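Local coordinates for 2-C-methyl-D-erythritol 2,4-cyclodiphosphate synthase (Thermus thermophilus, PDB 1IV3), which catalyses the conversion of 4-diphosphocytidyl-2-C-methyl-D-erythritol 2-phosphate to 2-C-methyl-D-erythritol 2,4-cyclodiphosphate with release of CMP, a step of non-mevalonate isoprenoid synthesis, at residues 83-88 with 119-124; 114-119 with 125-130. The protein carries 3 engineered substitutions. All blocks are in the same frame, centred on the assembly; numbering follows the deposited sequence.

How the contacts relate
Contact 1 (83-88 with 119-124) lies on the surface and contact 2 (114-119 with 125-130) in the interior, and helix 109-120 takes part in both. Just past its C-terminal end the helix is tied to helix 73-86 by one charged pair, Glu85 with Arg121; one turn or so earlier it lies against strand 127-132 through leucine and isoleucine side chains. The burial follows the chemistry: 64 Å² for the ion pair, 169 Å² for the apolar packing. Their centres are 12 Å apart and Leu119 belongs to both. The loop after the helix fastens them together, with Leu122 O 2.7 Å from Ser117 OG, a probable hydrogen bond.

Contact 1. Residues 83-88 with 119-124; sequences LVEARG and LMRLPQ. Engineered in segment 119-124: Met120 (natural residue Leu).
Glu85 and Arg121 reach for each other from opposite directions and meet in a single salt bridge between the end of helix 73-86 and the turn that follows helix 109-120, on the surface of this IspF-family subunit. The backbones stay well apart, the nearest CA atoms being those of Glu85 and Met120 (an engineered residue) at 11.7 Å, so long side chains must span the gap. Glu85 does so with a chain that runs extended beyond CG. Arg121, the first residue to leave helical phi/psi, with positive phi, instead folds its chain at chi3 (-79°), which turns the guanidinium toward the carboxylate. The bridge is monodentate: OE2 of Glu85 lies 2.7 Å from NH2 of Arg121, while OE1 of Glu85 is 3.8 Å from that same nitrogen. OE2 comes in at the guanidinium edge, near its plane, but the two flat groups are twisted 52° apart, unlike a coplanar bidentate pair. An alanine in place of Glu85 would take away the carboxylate, and Arg121 would probably lose its mate here, its guanidinium freer to swing into solvent. Behind Glu85, helix 73-86 closes in a Schellman motif with Gly88 at C-prime. Arg87 turns back over this end, its NH1 donating to Leu83 O at 2.9 Å, with the donor tilted 29° from the carbonyl plane.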
loop_
_atom_site.group_PDB
_atom_site.type_symbol
_atom_site.label_atom_id
_atom_site.label_comp_id
_atom_site.label_asym_id
_atom_site.label_seq_id
_atom_site.Cartn_x
_atom_site.Cartn_y
_atom_site.Cartn_z
ATOM N N LEU A 83 -9.978 -20.439 -7.592
ATOM C CA LEU A 83 -9.087 -20.296 -8.741
ATOM C C LEU A 83 -7.624 -20.405 -8.340
ATOM O O LEU A 83 -6.859 -21.077 -9.023
ATOM C CB LEU A 83 -9.327 -18.954 -9.436
ATOM C CG LEU A 83 -10.713 -18.743 -10.038
ATOM C CD1 LEU A 83 -10.884 -17.293 -10.476
ATOM C CD2 LEU A 83 -10.950 -19.687 -11.212
ATOM N N VAL A 84 -7.179 -19.761 -7.252
ATOM C CA VAL A 84 -5.741 -19.950 -6.973
ATOM C C VAL A 84 -5.454 -21.342 -6.424
ATOM O O VAL A 84 -4.379 -21.886 -6.705
ATOM C CB VAL A 84 -5.264 -18.833 -6.044
ATOM C CG1 VAL A 84 -5.629 -17.515 -6.724
ATOM C CG2 VAL A 84 -5.885 -18.936 -4.666
ATOM N N GLU A 85 -6.389 -21.923 -5.661
ATOM C CA GLU A 85 -6.165 -23.259 -5.079
ATOM C C GLU A 85 -6.039 -24.242 -6.223
ATOM O O GLU A 85 -5.234 -25.169 -6.231
ATOM C CB GLU A 85 -7.274 -23.686 -4.120
ATOM C CG GLU A 85 -7.152 -23.043 -2.744
ATOM C CD GLU A 85 -8.388 -23.137 -1.879
ATOM O OE1 GLU A 85 -9.297 -23.935 -2.184
ATOM O OE2 GLU A 85 -8.473 -22.399 -0.870
ATOM N N ALA A 86 -6.848 -24.008 -7.256
ATOM C CA ALA A 86 -6.727 -24.929 -8.394
ATOM C C ALA A 86 -5.374 -24.833 -9.059
ATOM O O ALA A 86 -4.953 -25.725 -9.793
ATOM C CB ALA A 86 -7.822 -24.620 -9.408
ATOM N N ARG A 87 -4.677 -23.733 -8.843
ATOM C CA ARG A 87 -3.359 -23.551 -9.455
ATOM C C ARG A 87 -2.235 -23.894 -8.489
ATOM O O ARG A 87 -1.088 -23.551 -8.776
ATOM C CB ARG A 87 -3.261 -22.120 -9.991
ATOM C CG ARG A 87 -4.088 -21.948 -11.276
ATOM C CD ARG A 87 -4.434 -20.480 -11.484
ATOM N NE ARG A 87 -5.274 -20.225 -12.643
ATOM C CZ ARG A 87 -6.549 -20.551 -12.805
ATOM N NH1 ARG A 87 -7.253 -21.189 -11.873
ATOM N NH2 ARG A 87 -7.148 -20.230 -13.948
ATOM N N GLY A 88 -2.573 -24.572 -7.403
ATOM C CA GLY A 88 -1.650 -25.096 -6.425
ATOM C C GLY A 88 -1.396 -24.194 -5.243
ATOM O O GLY A 88 -0.564 -24.496 -4.383
ATOM N N LEU A 119 -13.587 -17.203 6.694
ATOM C CA LEU A 119 -13.720 -17.117 5.245
ATOM C C LEU A 119 -12.483 -17.581 4.515
ATOM O O LEU A 119 -12.553 -18.232 3.473
ATOM C CB LEU A 119 -14.026 -15.649 4.884
ATOM C CG LEU A 119 -15.511 -15.296 4.805
ATOM C CD1 LEU A 119 -16.220 -15.702 6.091
ATOM C CD2 LEU A 119 -15.726 -13.816 4.534
ATOM N N MET A 120 -11.298 -17.237 5.036
ATOM C CA MET A 120 -10.055 -17.527 4.332
ATOM C C MET A 120 -9.406 -18.777 4.898
ATOM O O MET A 120 -8.358 -19.211 4.428
ATOM C CB MET A 120 -9.136 -16.288 4.404
ATOM C CG MET A 120 -9.355 -15.301 3.265
ATOM S SD MET A 120 -8.317 -13.806 3.311
ATOM C CE MET A 120 -8.538 -13.286 4.917
ATOM N N ARG A 121 -10.054 -19.350 5.913
ATOM C CA ARG A 121 -9.576 -20.549 6.581
ATOM C C ARG A 121 -8.141 -20.354 7.057
ATOM O O ARG A 121 -7.256 -21.191 6.834
ATOM C CB ARG A 121 -9.663 -21.760 5.642
ATOM C CG ARG A 121 -11.104 -22.039 5.187
ATOM C CD ARG A 121 -11.114 -23.441 4.549
ATOM N NE ARG A 121 -10.581 -23.363 3.189
ATOM C CZ ARG A 121 -9.302 -23.442 2.839
ATOM N NH1 ARG A 121 -8.336 -23.598 3.734
ATOM N NH2 ARG A 121 -8.958 -23.359 1.557
ATOM N N LEU A 122 -7.915 -19.219 7.729
ATOM C CA LEU A 122 -6.569 -18.992 8.244
ATOM C C LEU A 122 -6.631 -18.863 9.757
ATOM O O LEU A 122 -7.636 -18.384 10.286
ATOM C CB LEU A 122 -5.985 -17.706 7.657
ATOM C CG LEU A 122 -5.491 -17.695 6.217
ATOM C CD1 LEU A 122 -5.038 -16.273 5.857
ATOM C CD2 LEU A 122 -4.373 -18.699 6.001
ATOM N N PRO A 123 -5.579 -19.239 10.468
ATOM C CA PRO A 123 -5.611 -19.075 11.924
ATOM C C PRO A 123 -5.632 -17.595 12.263
ATOM O O PRO A 123 -5.217 -16.797 11.429
ATOM C CB PRO A 123 -4.291 -19.709 12.372
ATOM C CG PRO A 123 -3.409 -19.619 11.167
ATOM C CD PRO A 123 -4.325 -19.816 9.980
ATOM N N GLN A 124 -6.069 -17.231 13.462
ATOM C CA GLN A 124 -6.209 -15.822 13.822
ATOM C C GLN A 124 -4.893 -15.062 13.799
ATOM O O GLN A 124 -4.897 -13.864 13.471
ATOM C CB GLN A 124 -6.895 -15.707 15.203
ATOM C CG GLN A 124 -8.245 -16.402 15.225
ATOM C CD GLN A 124 -9.445 -15.523 15.490
ATOM O OE1 GLN A 124 -9.335 -14.451 16.071
ATOM N NE2 GLN A 124 -10.632 -15.968 15.086
#

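Contact 2. Residues 114-119 with 125-130; sequences DSLSRL and DRIGLT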
loop_
_atom_site.group_PDB
_atom_site.type_symbol
_atom_site.label_atom_id
_atom_site.label_comp_id
_atom_site.label_asym_id
_atom_site.label_seq_id
_atom_site.Cartn_x
_atom_site.Cartn_y
_atom_site.Cartn_z
ATOM N N ASP A 114 -12.630 -12.635 13.219
ATOM C CA ASP A 114 -13.173 -13.992 13.182
ATOM C C ASP A 114 -13.739 -14.296 11.799
ATOM O O ASP A 114 -13.629 -15.391 11.306
ATOM C CB ASP A 114 -14.304 -14.145 14.192
ATOM C CG ASP A 114 -13.823 -14.297 15.625
ATOM O OD1 ASP A 114 -12.605 -14.419 15.854
ATOM O OD2 ASP A 114 -14.726 -14.306 16.489
ATOM N N SER A 115 -14.389 -13.307 11.195
ATOM C CA SER A 115 -15.021 -13.542 9.886
ATOM C C SER A 115 -13.936 -13.781 8.864
ATOM O O SER A 115 -13.962 -14.711 8.067
ATOM C CB SER A 115 -15.925 -12.355 9.568
ATOM O OG SER A 115 -16.543 -12.461 8.309
ATOM N N LEU A 116 -12.887 -12.941 8.878
ATOM C CA LEU A 116 -11.820 -13.173 7.896
ATOM C C LEU A 116 -11.170 -14.537 8.084
ATOM O O LEU A 116 -10.834 -15.225 7.120
ATOM C CB LEU A 116 -10.764 -12.083 8.033
ATOM C CG LEU A 116 -11.166 -10.669 7.591
ATOM C CD1 LEU A 116 -9.945 -9.750 7.622
ATOM C CD2 LEU A 116 -11.797 -10.697 6.207
ATOM N N SER A 117 -10.970 -14.924 9.338
ATOM C CA SER A 117 -10.354 -16.208 9.651
ATOM C C SER A 117 -11.166 -17.373 9.092
ATOM O O SER A 117 -10.610 -18.319 8.525
ATOM C CB SER A 117 -10.208 -16.336 11.167
ATOM O OG SER A 117 -9.881 -17.647 11.585
ATOM N N ARG A 118 -12.486 -17.276 9.259
ATOM C CA ARG A 118 -13.419 -18.328 8.815
ATOM C C ARG A 118 -13.468 -18.384 7.295
ATOM O O ARG A 118 -13.394 -19.431 6.670
ATOM C CB ARG A 118 -14.831 -18.087 9.340
ATOM C CG ARG A 118 -15.819 -19.220 9.057
ATOM C CD ARG A 118 -17.096 -19.033 9.902
ATOM N NE ARG A 118 -17.739 -17.821 9.379
ATOM C CZ ARG A 118 -18.626 -17.898 8.388
ATOM N NH1 ARG A 118 -18.946 -19.082 7.886
ATOM N NH2 ARG A 118 -19.155 -16.769 7.956
ATOM N N LEU A 119 -13.587 -17.203 6.694
ATOM C CA LEU A 119 -13.720 -17.117 5.245
ATOM C C LEU A 119 -12.483 -17.581 4.515
ATOM O O LEU A 119 -12.553 -18.232 3.473
ATOM C CB LEU A 119 -14.026 -15.649 4.884
ATOM C CG LEU A 119 -15.511 -15.296 4.805
ATOM C CD1 LEU A 119 -16.220 -15.702 6.091
ATOM C CD2 LEU A 119 -15.726 -13.816 4.534
ATOM N N ASP A 125 -3.771 -15.712 14.099
ATOM C CA ASP A 125 -2.504 -14.965 14.092
ATOM C C ASP A 125 -1.957 -14.707 12.691
ATOM O O ASP A 125 -0.961 -14.016 12.452
ATOM C CB ASP A 125 -1.486 -15.762 14.925
ATOM C CG ASP A 125 -1.155 -17.049 14.180
ATOM O OD1 ASP A 125 -0.146 -17.091 13.452
ATOM O OD2 ASP A 125 -1.955 -17.996 14.321
ATOM N N ARG A 126 -2.619 -15.273 11.678
ATOM C CA ARG A 126 -2.264 -15.042 10.289
ATOM C C ARG A 126 -3.272 -14.099 9.645
ATOM O O ARG A 126 -3.260 -13.925 8.423
ATOM C CB ARG A 126 -2.243 -16.384 9.529
ATOM C CG ARG A 126 -1.059 -17.265 9.896
ATOM C CD ARG A 126 0.218 -16.650 9.333
ATOM N NE ARG A 126 1.402 -17.477 9.455
ATOM C CZ ARG A 126 2.541 -17.336 8.791
ATOM N NH1 ARG A 126 2.771 -16.373 7.887
ATOM N NH2 ARG A 126 3.498 -18.227 9.068
ATOM N N ILE A 127 -4.160 -13.519 10.454
ATOM C CA ILE A 127 -5.062 -12.472 9.972
ATOM C C ILE A 127 -4.577 -11.146 10.568
ATOM O O ILE A 127 -4.712 -10.936 11.775
ATOM C CB ILE A 127 -6.542 -12.683 10.332
ATOM C CG1 ILE A 127 -7.181 -13.938 9.730
ATOM C CG2 ILE A 127 -7.357 -11.441 9.940
ATOM C CD1 ILE A 127 -7.214 -13.859 8.212
ATOM N N GLY A 128 -4.005 -10.270 9.736
ATOM C CA GLY A 128 -3.487 -9.025 10.287
ATOM C C GLY A 128 -4.389 -7.871 9.873
ATOM O O GLY A 128 -4.202 -7.333 8.794
ATOM N N LEU A 129 -5.358 -7.527 10.703
ATOM C CA LEU A 129 -6.317 -6.480 10.391
ATOM C C LEU A 129 -5.998 -5.251 11.232
ATOM O O LEU A 129 -5.945 -5.394 12.460
ATOM C CB LEU A 129 -7.724 -7.017 10.670
ATOM C CG LEU A 129 -8.860 -5.995 10.570
ATOM C CD1 LEU A 129 -8.914 -5.333 9.202
ATOM C CD2 LEU A 129 -10.208 -6.668 10.877
ATOM N N THR A 130 -5.746 -4.087 10.628
ATOM C CA THR A 130 -5.560 -2.884 11.442
ATOM C C THR A 130 -6.526 -1.812 10.942
ATOM O O THR A 130 -6.928 -1.862 9.777
ATOM C CB THR A 130 -4.127 -2.319 11.378
ATOM O OG1 THR A 130 -3.801 -2.017 10.012
ATOM C CG2 THR A 130 -3.124 -3.356 11.846
#
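Leu116 and Ile127 pack against each other inside the beta-alpha-beta unit formed by strand 91-99, helix 109-120 and strand 127-132, where the helix runs roughly antiparallel to strand 127-132 (148° between the short segments, axes 9.1 Å apart). Ile127 does most of the work from the strand. Its CG2 stands anti to the backbone N and CG1 anti to the carbonyl carbon (chi1 -63°), and with this rotation CG2 and CD1 of Ile127 both meet Leu116, while CG1 meets the Ser117 backbone. CG2 of Ile127 rests 3.9 Å from CD1 of Leu116, and CD1 of Ile127 comes within 4.0 Å of CB of Leu116. CG1 of Ile127 lies 3.9 Å from CA of Ser117. With chi1 at -70°, Leu116 lays CG beside its backbone N, and its CD1, besides meeting Ile127, reaches CD2 of Leu129, more loosely, at 4.5 Å. All three aliphatic residues are buried; Met41 and Leu44 of helix 39-50 pack on Leu116, while Val113 touches both Ile127 and Leu129. Leu129 also neighbours Phe131, assigned to the substrate-binding site. The Ser117 hydroxyl is turned to Leu122 O, and its side chain meets Ile127 through CB, 4.1 Å from CG1 of Ile127.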